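Local coordinates for actinorhodin polyketide putative beta-ketoacyl synthase 2 (PDB 1TQY), which probably takes part, as the chain length factor of the actinorhodin polyketide synthase, in building the polyketide chain of this antibiotic, at residues D298-L312 with T387-R399. Numbering follows the deposited sequence.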
ATOM      1  N   ASP B 298       2.743  20.942 -25.611  1.00 34.13           N
ATOM      2  CA  ASP B 298       1.590  21.453 -24.881  1.00 34.35           C
ATOM      3  C   ASP B 298       1.886  21.804 -23.420  1.00 32.59           C
ATOM      4  O   ASP B 298       1.225  22.677 -22.844  1.00 32.07           O
ATOM      5  CB  ASP B 298       0.455  20.431 -24.966  1.00 36.13           C
ATOM      6  CG  ASP B 298       0.005  20.179 -26.406  1.00 40.80           C
ATOM      7  OD1 ASP B 298      -0.568  19.098 -26.672  1.00 42.99           O
ATOM      8  OD2 ASP B 298       0.209  21.066 -27.268  1.00 40.55           O
ATOM      9  N   VAL B 299       2.875  21.136 -22.827  1.00 29.91           N
ATOM     10  CA  VAL B 299       3.226  21.386 -21.425  1.00 27.59           C
ATOM     11  C   VAL B 299       3.824  22.770 -21.201  1.00 27.35           C
ATOM     12  O   VAL B 299       4.776  23.160 -21.869  1.00 28.86           O
ATOM     13  CB  VAL B 299       4.214  20.332 -20.887  1.00 24.90           C
ATOM     14  CG1 VAL B 299       4.434  20.544 -19.375  1.00 23.34           C
ATOM     15  CG2 VAL B 299       3.674  18.960 -21.141  1.00 23.86           C
ATOM     16  N   ASP B 300       3.273  23.487 -20.230  1.00 27.47           N
ATOM     17  CA  ASP B 300       3.712  24.833 -19.918  1.00 28.39           C
ATOM     18  C   ASP B 300       4.629  24.905 -18.712  1.00 27.77           C
ATOM     19  O   ASP B 300       5.347  25.883 -18.538  1.00 28.72           O
ATOM     20  CB  ASP B 300       2.488  25.716 -19.688  1.00 29.52           C
ATOM     21  CG  ASP B 300       1.609  25.805 -20.910  1.00 31.66           C
ATOM     22  OD1 ASP B 300       0.363  25.790 -20.754  1.00 31.90           O
ATOM     23  OD2 ASP B 300       2.166  25.894 -22.030  1.00 33.17           O
ATOM     24  N   VAL B 301       4.607  23.876 -17.875  1.00 25.98           N
ATOM     25  CA  VAL B 301       5.449  23.883 -16.688  1.00 24.36           C
ATOM     26  C   VAL B 301       5.620  22.494 -16.095  1.00 24.18           C
ATOM     27  O   VAL B 301       4.673  21.704 -16.039  1.00 24.53           O
ATOM     28  CB  VAL B 301       4.874  24.820 -15.607  1.00 23.19           C
ATOM     29  CG1 VAL B 301       3.478  24.377 -15.222  1.00 21.58           C
ATOM     30  CG2 VAL B 301       5.783  24.837 -14.388  1.00 20.47           C
ATOM     31  N   VAL B 302       6.837  22.212 -15.652  1.00 23.77           N
ATOM     32  CA  VAL B 302       7.159  20.926 -15.066  1.00 23.43           C
ATOM     33  C   VAL B 302       7.547  21.046 -13.597  1.00 24.08           C
ATOM     34  O   VAL B 302       8.529  21.718 -13.251  1.00 26.42           O
ATOM     35  CB  VAL B 302       8.321  20.264 -15.821  1.00 22.38           C
ATOM     36  CG1 VAL B 302       8.692  18.954 -15.166  1.00 19.24           C
ATOM     37  CG2 VAL B 302       7.937  20.062 -17.276  1.00 19.88           C
ATOM     38  N   PHE B 303       6.748  20.430 -12.732  1.00 23.58           N
ATOM     39  CA  PHE B 303       7.039  20.412 -11.306  1.00 22.28           C
ATOM     40  C   PHE B 303       7.889  19.176 -11.099  1.00 21.41           C
ATOM     41  O   PHE B 303       7.375  18.071 -10.958  1.00 19.85           O
ATOM     42  CB  PHE B 303       5.754  20.320 -10.489  1.00 22.42           C
ATOM     43  CG  PHE B 303       5.079  21.633 -10.307  1.00 22.26           C
ATOM     44  CD1 PHE B 303       4.482  22.270 -11.384  1.00 21.08           C
ATOM     45  CD2 PHE B 303       5.084  22.262  -9.066  1.00 22.33           C
ATOM     46  CE1 PHE B 303       3.902  23.525 -11.232  1.00 22.16           C
ATOM     47  CE2 PHE B 303       4.509  23.518  -8.902  1.00 22.73           C
ATOM     48  CZ  PHE B 303       3.915  24.153  -9.986  1.00 20.59           C
ATOM     49  N   ALA B 304       9.200  19.382 -11.101  1.00 22.09           N
ATOM     50  CA  ALA B 304      10.185  18.314 -10.962  1.00 23.26           C
ATOM     51  C   ALA B 304      10.226  17.649  -9.594  1.00 23.58           C
ATOM     52  O   ALA B 304       9.883  18.261  -8.582  1.00 23.33           O
ATOM     53  CB  ALA B 304      11.566  18.868 -11.307  1.00 22.32           C
ATOM     54  N   ASP B 305      10.662  16.395  -9.570  1.00 23.32           N
ATOM     55  CA  ASP B 305      10.763  15.663  -8.322  1.00 24.20           C
ATOM     56  C   ASP B 305      11.717  16.418  -7.381  1.00 24.14           C
ATOM     57  O   ASP B 305      11.473  16.501  -6.176  1.00 25.83           O
ATOM     58  CB  ASP B 305      11.257  14.234  -8.603  1.00 25.63           C
ATOM     59  CG  ASP B 305      11.533  13.440  -7.336  1.00 27.19           C
ATOM     60  OD1 ASP B 305      10.584  13.155  -6.568  1.00 26.29           O
ATOM     61  OD2 ASP B 305      12.710  13.100  -7.123  1.00 28.96           O
ATOM     62  N   GLY B 306      12.789  16.987  -7.933  1.00 23.59           N
ATOM     63  CA  GLY B 306      13.731  17.750  -7.125  1.00 22.16           C
ATOM     64  C   GLY B 306      14.390  16.963  -6.016  1.00 23.39           C
ATOM     65  O   GLY B 306      14.223  17.271  -4.830  1.00 23.70           O
ATOM     66  N   ALA B 307      15.165  15.954  -6.397  1.00 22.70           N
ATOM     67  CA  ALA B 307      15.840  15.092  -5.427  1.00 23.75           C
ATOM     68  C   ALA B 307      16.807  15.795  -4.475  1.00 24.74           C
ATOM     69  O   ALA B 307      16.946  15.388  -3.320  1.00 25.99           O
ATOM     70  CB  ALA B 307      16.568  13.975  -6.161  1.00 23.33           C
ATOM     71  N   GLY B 308      17.482  16.840  -4.951  1.00 23.40           N
ATOM     72  CA  GLY B 308      18.418  17.539  -4.087  1.00 24.35           C
ATOM     73  C   GLY B 308      19.723  16.779  -3.920  1.00 24.26           C
ATOM     74  O   GLY B 308      20.619  17.216  -3.196  1.00 24.50           O
ATOM     75  N   VAL B 309      19.807  15.624  -4.578  1.00 25.13           N
ATOM     76  CA  VAL B 309      20.999  14.775  -4.568  1.00 23.86           C
ATOM     77  C   VAL B 309      21.529  14.935  -5.981  1.00 24.49           C
ATOM     78  O   VAL B 309      20.820  14.654  -6.942  1.00 23.54           O
ATOM     79  CB  VAL B 309      20.664  13.286  -4.359  1.00 25.37           C
ATOM     80  CG1 VAL B 309      21.918  12.439  -4.561  1.00 25.84           C
ATOM     81  CG2 VAL B 309      20.104  13.069  -2.959  1.00 27.10           C
ATOM     82  N   PRO B 310      22.782  15.391  -6.125  1.00 24.47           N
ATOM     83  CA  PRO B 310      23.418  15.609  -7.431  1.00 24.54           C
ATOM     84  C   PRO B 310      23.133  14.580  -8.524  1.00 23.93           C
ATOM     85  O   PRO B 310      22.596  14.919  -9.579  1.00 24.03           O
ATOM     86  CB  PRO B 310      24.897  15.682  -7.083  1.00 25.13           C
ATOM     87  CG  PRO B 310      24.879  16.284  -5.713  1.00 25.04           C
ATOM     88  CD  PRO B 310      23.765  15.520  -5.038  1.00 23.75           C
ATOM     89  N   GLU B 311      23.504  13.332  -8.267  1.00 25.56           N
ATOM     90  CA  GLU B 311      23.316  12.257  -9.223  1.00 26.16           C
ATOM     91  C   GLU B 311      21.857  12.101  -9.649  1.00 24.43           C
ATOM     92  O   GLU B 311      21.574  11.768 -10.801  1.00 22.71           O
ATOM     93  CB  GLU B 311      23.840  10.952  -8.619  1.00 30.67           C
ATOM     94  CG  GLU B 311      23.792   9.766  -9.559  1.00 40.83           C
ATOM     95  CD  GLU B 311      24.243   8.455  -8.907  1.00 46.42           C
ATOM     96  OE1 GLU B 311      24.372   7.441  -9.640  1.00 49.49           O
ATOM     97  OE2 GLU B 311      24.458   8.439  -7.672  1.00 48.38           O
ATOM     98  N   LEU B 312      20.931  12.360  -8.729  1.00 23.64           N
ATOM     99  CA  LEU B 312      19.509  12.232  -9.027  1.00 23.94           C
ATOM    100  C   LEU B 312      18.967  13.456  -9.748  1.00 24.12           C
ATOM    101  O   LEU B 312      18.032  13.346 -10.533  1.00 24.60           O
ATOM    102  CB  LEU B 312      18.718  12.004  -7.736  1.00 25.01           C
ATOM    103  CG  LEU B 312      19.013  10.703  -6.985  1.00 28.16           C
ATOM    104  CD1 LEU B 312      18.195  10.642  -5.702  1.00 29.89           C
ATOM    105  CD2 LEU B 312      18.670   9.520  -7.881  1.00 28.15           C
ATOM    106  N   THR B 387       3.386  33.353 -16.389  1.00 35.84           N
ATOM    107  CA  THR B 387       3.268  32.864 -17.764  1.00 34.87           C
ATOM    108  C   THR B 387       1.862  32.333 -18.042  1.00 34.90           C
ATOM    109  O   THR B 387       1.558  31.921 -19.164  1.00 33.74           O
ATOM    110  CB  THR B 387       4.231  31.697 -18.027  1.00 35.93           C
ATOM    111  OG1 THR B 387       3.762  30.531 -17.338  1.00 36.80           O
ATOM    112  CG2 THR B 387       5.622  32.028 -17.533  1.00 36.16           C
ATOM    113  N   ALA B 388       1.017  32.329 -17.014  1.00 34.23           N
ATOM    114  CA  ALA B 388      -0.353  31.822 -17.133  1.00 33.37           C
ATOM    115  C   ALA B 388      -0.381  30.429 -17.759  1.00 33.06           C
ATOM    116  O   ALA B 388      -0.981  30.232 -18.817  1.00 33.67           O
ATOM    117  CB  ALA B 388      -1.209  32.788 -17.956  1.00 32.33           C
ATOM    118  N   PRO B 389       0.270  29.442 -17.111  1.00 32.72           N
ATOM    119  CA  PRO B 389       0.306  28.066 -17.622  1.00 32.89           C
ATOM    120  C   PRO B 389      -1.085  27.434 -17.617  1.00 32.91           C
ATOM    121  O   PRO B 389      -1.923  27.770 -16.780  1.00 32.96           O
ATOM    122  CB  PRO B 389       1.265  27.367 -16.662  1.00 33.28           C
ATOM    123  CG  PRO B 389       1.019  28.093 -15.375  1.00 32.64           C
ATOM    124  CD  PRO B 389       0.976  29.538 -15.820  1.00 32.26           C
ATOM    125  N   ARG B 390      -1.331  26.525 -18.552  1.00 33.52           N
ATOM    126  CA  ARG B 390      -2.631  25.873 -18.639  1.00 34.56           C
ATOM    127  C   ARG B 390      -2.495  24.365 -18.443  1.00 32.58           C
ATOM    128  O   ARG B 390      -3.461  23.673 -18.117  1.00 32.01           O
ATOM    129  CB  ARG B 390      -3.266  26.161 -19.999  1.00 38.47           C
ATOM    130  CG  ARG B 390      -4.781  26.173 -19.979  1.00 47.26           C
ATOM    131  CD  ARG B 390      -5.373  25.786 -21.333  1.00 52.15           C
ATOM    132  NE  ARG B 390      -5.225  24.352 -21.594  1.00 56.99           N
ATOM    133  CZ  ARG B 390      -5.695  23.734 -22.674  1.00 58.26           C
ATOM    134  NH1 ARG B 390      -6.343  24.433 -23.600  1.00 59.51           N
ATOM    135  NH2 ARG B 390      -5.528  22.424 -22.820  1.00 59.25           N
ATOM    136  N   THR B 391      -1.290  23.857 -18.656  1.00 31.15           N
ATOM    137  CA  THR B 391      -1.026  22.431 -18.502  1.00 29.51           C
ATOM    138  C   THR B 391       0.269  22.261 -17.729  1.00 29.09           C
ATOM    139  O   THR B 391       1.285  22.865 -18.060  1.00 29.16           O
ATOM    140  CB  THR B 391      -0.891  21.736 -19.866  1.00 30.26           C
ATOM    141  OG1 THR B 391      -2.120  21.873 -20.589  1.00 32.01           O
ATOM    142  CG2 THR B 391      -0.580  20.257 -19.685  1.00 29.58           C
ATOM    143  N   ALA B 392       0.228  21.434 -16.696  1.00 26.47           N
ATOM    144  CA  ALA B 392       1.401  21.208 -15.882  1.00 24.43           C
ATOM    145  C   ALA B 392       1.697  19.726 -15.771  1.00 23.86           C
ATOM    146  O   ALA B 392       0.777  18.905 -15.769  1.00 23.21           O
ATOM    147  CB  ALA B 392       1.186  21.794 -14.491  1.00 23.35           C
ATOM    148  N   LEU B 393       2.984  19.389 -15.717  1.00 22.18           N
ATOM    149  CA  LEU B 393       3.419  18.005 -15.542  1.00 22.81           C
ATOM    150  C   LEU B 393       4.038  17.961 -14.142  1.00 22.33           C
ATOM    151  O   LEU B 393       4.829  18.832 -13.780  1.00 23.32           O
ATOM    152  CB  LEU B 393       4.481  17.600 -16.584  1.00 20.68           C
ATOM    153  CG  LEU B 393       5.145  16.234 -16.328  1.00 19.95           C
ATOM    154  CD1 LEU B 393       4.164  15.121 -16.634  1.00 18.85           C
ATOM    155  CD2 LEU B 393       6.410  16.067 -17.195  1.00 21.33           C
ATOM    156  N   VAL B 394       3.647  16.966 -13.352  1.00 22.60           N
ATOM    157  CA  VAL B 394       4.163  16.784 -11.996  1.00 22.17           C
ATOM    158  C   VAL B 394       4.905  15.452 -11.971  1.00 23.07           C
ATOM    159  O   VAL B 394       4.402  14.444 -12.466  1.00 23.77           O
ATOM    160  CB  VAL B 394       3.019  16.770 -10.942  1.00 22.19           C
ATOM    161  CG1 VAL B 394       3.592  16.538  -9.536  1.00 22.45           C
ATOM    162  CG2 VAL B 394       2.272  18.105 -10.975  1.00 22.13           C
ATOM    163  N   LEU B 395       6.103  15.459 -11.400  1.00 21.28           N
ATOM    164  CA  LEU B 395       6.956  14.272 -11.333  1.00 21.20           C
ATOM    165  C   LEU B 395       7.322  13.881  -9.907  1.00 21.99           C
ATOM    166  O   LEU B 395       7.507  14.740  -9.050  1.00 21.52           O
ATOM    167  CB  LEU B 395       8.250  14.543 -12.096  1.00 19.94           C
ATOM    168  CG  LEU B 395       8.067  14.957 -13.552  1.00 20.86           C
ATOM    169  CD1 LEU B 395       9.416  15.182 -14.205  1.00 18.65           C
ATOM    170  CD2 LEU B 395       7.292  13.866 -14.267  1.00 18.88           C
ATOM    171  N   ALA B 396       7.458  12.586  -9.660  1.00 21.49           N
ATOM    172  CA  ALA B 396       7.846  12.133  -8.332  1.00 22.23           C
ATOM    173  C   ALA B 396       8.595  10.829  -8.469  1.00 22.42           C
ATOM    174  O   ALA B 396       8.260  10.014  -9.317  1.00 22.70           O
ATOM    175  CB  ALA B 396       6.614  11.925  -7.453  1.00 22.17           C
ATOM    176  N   ARG B 397       9.641  10.637  -7.673  1.00 22.48           N
ATOM    177  CA  ARG B 397      10.355   9.371  -7.738  1.00 23.03           C
ATOM    178  C   ARG B 397      10.427   8.808  -6.349  1.00 22.21           C
ATOM    179  O   ARG B 397      10.385   9.540  -5.367  1.00 19.72           O
ATOM    180  CB  ARG B 397      11.779   9.530  -8.260  1.00 22.76           C
ATOM    181  CG  ARG B 397      11.872  10.162  -9.613  1.00 25.52           C
ATOM    182  CD  ARG B 397      12.800  11.351  -9.535  1.00 28.64           C
ATOM    183  NE  ARG B 397      14.122  11.005 -10.009  1.00 28.62           N
ATOM    184  CZ  ARG B 397      15.189  11.794  -9.940  1.00 27.29           C
ATOM    185  NH1 ARG B 397      15.125  13.008  -9.401  1.00 22.48           N
ATOM    186  NH2 ARG B 397      16.322  11.353 -10.449  1.00 23.44           N
ATOM    187  N   GLY B 398      10.527   7.492  -6.276  1.00 22.25           N
ATOM    188  CA  GLY B 398      10.630   6.848  -4.989  1.00 22.67           C
ATOM    189  C   GLY B 398      11.922   6.068  -4.959  1.00 24.47           C
ATOM    190  O   GLY B 398      12.357   5.526  -5.973  1.00 24.51           O
ATOM    191  N   ARG B 399      12.541   6.026  -3.786  1.00 23.81           N
ATOM    192  CA  ARG B 399      13.782   5.305  -3.581  1.00 22.63           C
ATOM    193  C   ARG B 399      13.692   3.887  -4.148  1.00 22.90           C
ATOM    194  O   ARG B 399      12.682   3.206  -3.974  1.00 22.35           O
ATOM    195  CB  ARG B 399      14.077   5.249  -2.085  1.00 23.66           C
ATOM    196  CG  ARG B 399      15.269   4.407  -1.697  1.00 23.45           C
ATOM    197  CD  ARG B 399      15.335   4.327  -0.193  1.00 24.76           C
ATOM    198  NE  ARG B 399      16.472   3.550   0.280  1.00 24.89           N
ATOM    199  CZ  ARG B 399      17.701   4.026   0.420  1.00 23.48           C
ATOM    200  NH1 ARG B 399      17.965   5.288   0.121  1.00 20.58           N
ATOM    201  NH2 ARG B 399      18.661   3.236   0.872  1.00 25.90           N
TER
HETATM  202  O   HOH W   1      15.892  15.564  -8.911  1.00 32.05           O
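V301-F303 runs parallel to strand 391-398, at 22° between the two directions. The pairing rests on three straight backbone bonds: L393 N to V301 O, F303 N to L393 O and L395 N to F303 O. The bond from F303 N to L393 O is 2.7 Å long. On one face of the sheet V302 CG1 meets L395 CD1 at 4.0 Å, while V299 CG1 lies against L393 CB. On the other face V301 CG1 presses on A392 CB at 3.5 Å. F303 turns its CB to V394 CG2.

Near both ends of the short strand an aspartate side chain adds to the pairing. D300 OD1 accepts from R390 N at 2.9 Å and, less straight, from T391 N, both from its anti side and somewhat out of the carboxylate plane. Those two bonds tie the carboxylate to the start of strand 391-398, and D300 N bonds back to T391 O. D305 has CG anti to its backbone N (chi1 174°), which carries the carboxylate across to R397. There OD1 takes the bond from R397 N at 2.9 Å, with the donor above the carboxylate plane.

D305 OD2 and R397 NH1 form a salt bridge at 3.3 Å. Its hydrogen bond is weak, and the carboxylate and guanidinium planes stand 81° apart. The R397 chain bends at chi2 and chi3 and brings NH2 to L312 O at 2.6 Å, in the guanidinium plane. A water accepts from A307 N and, weakly, from R397 NH1. R340 forms a salt bridge with D305 OD1.

This is parallel pairing within the C-terminal half of the thiolase-like fold. Strand 330-332 continues the pairing beyond 301-303, and strand 402-410 runs antiparallel to 391-398. Helix 310-324 covers V299 and L393; helix 345-359 packs on F303 and V394.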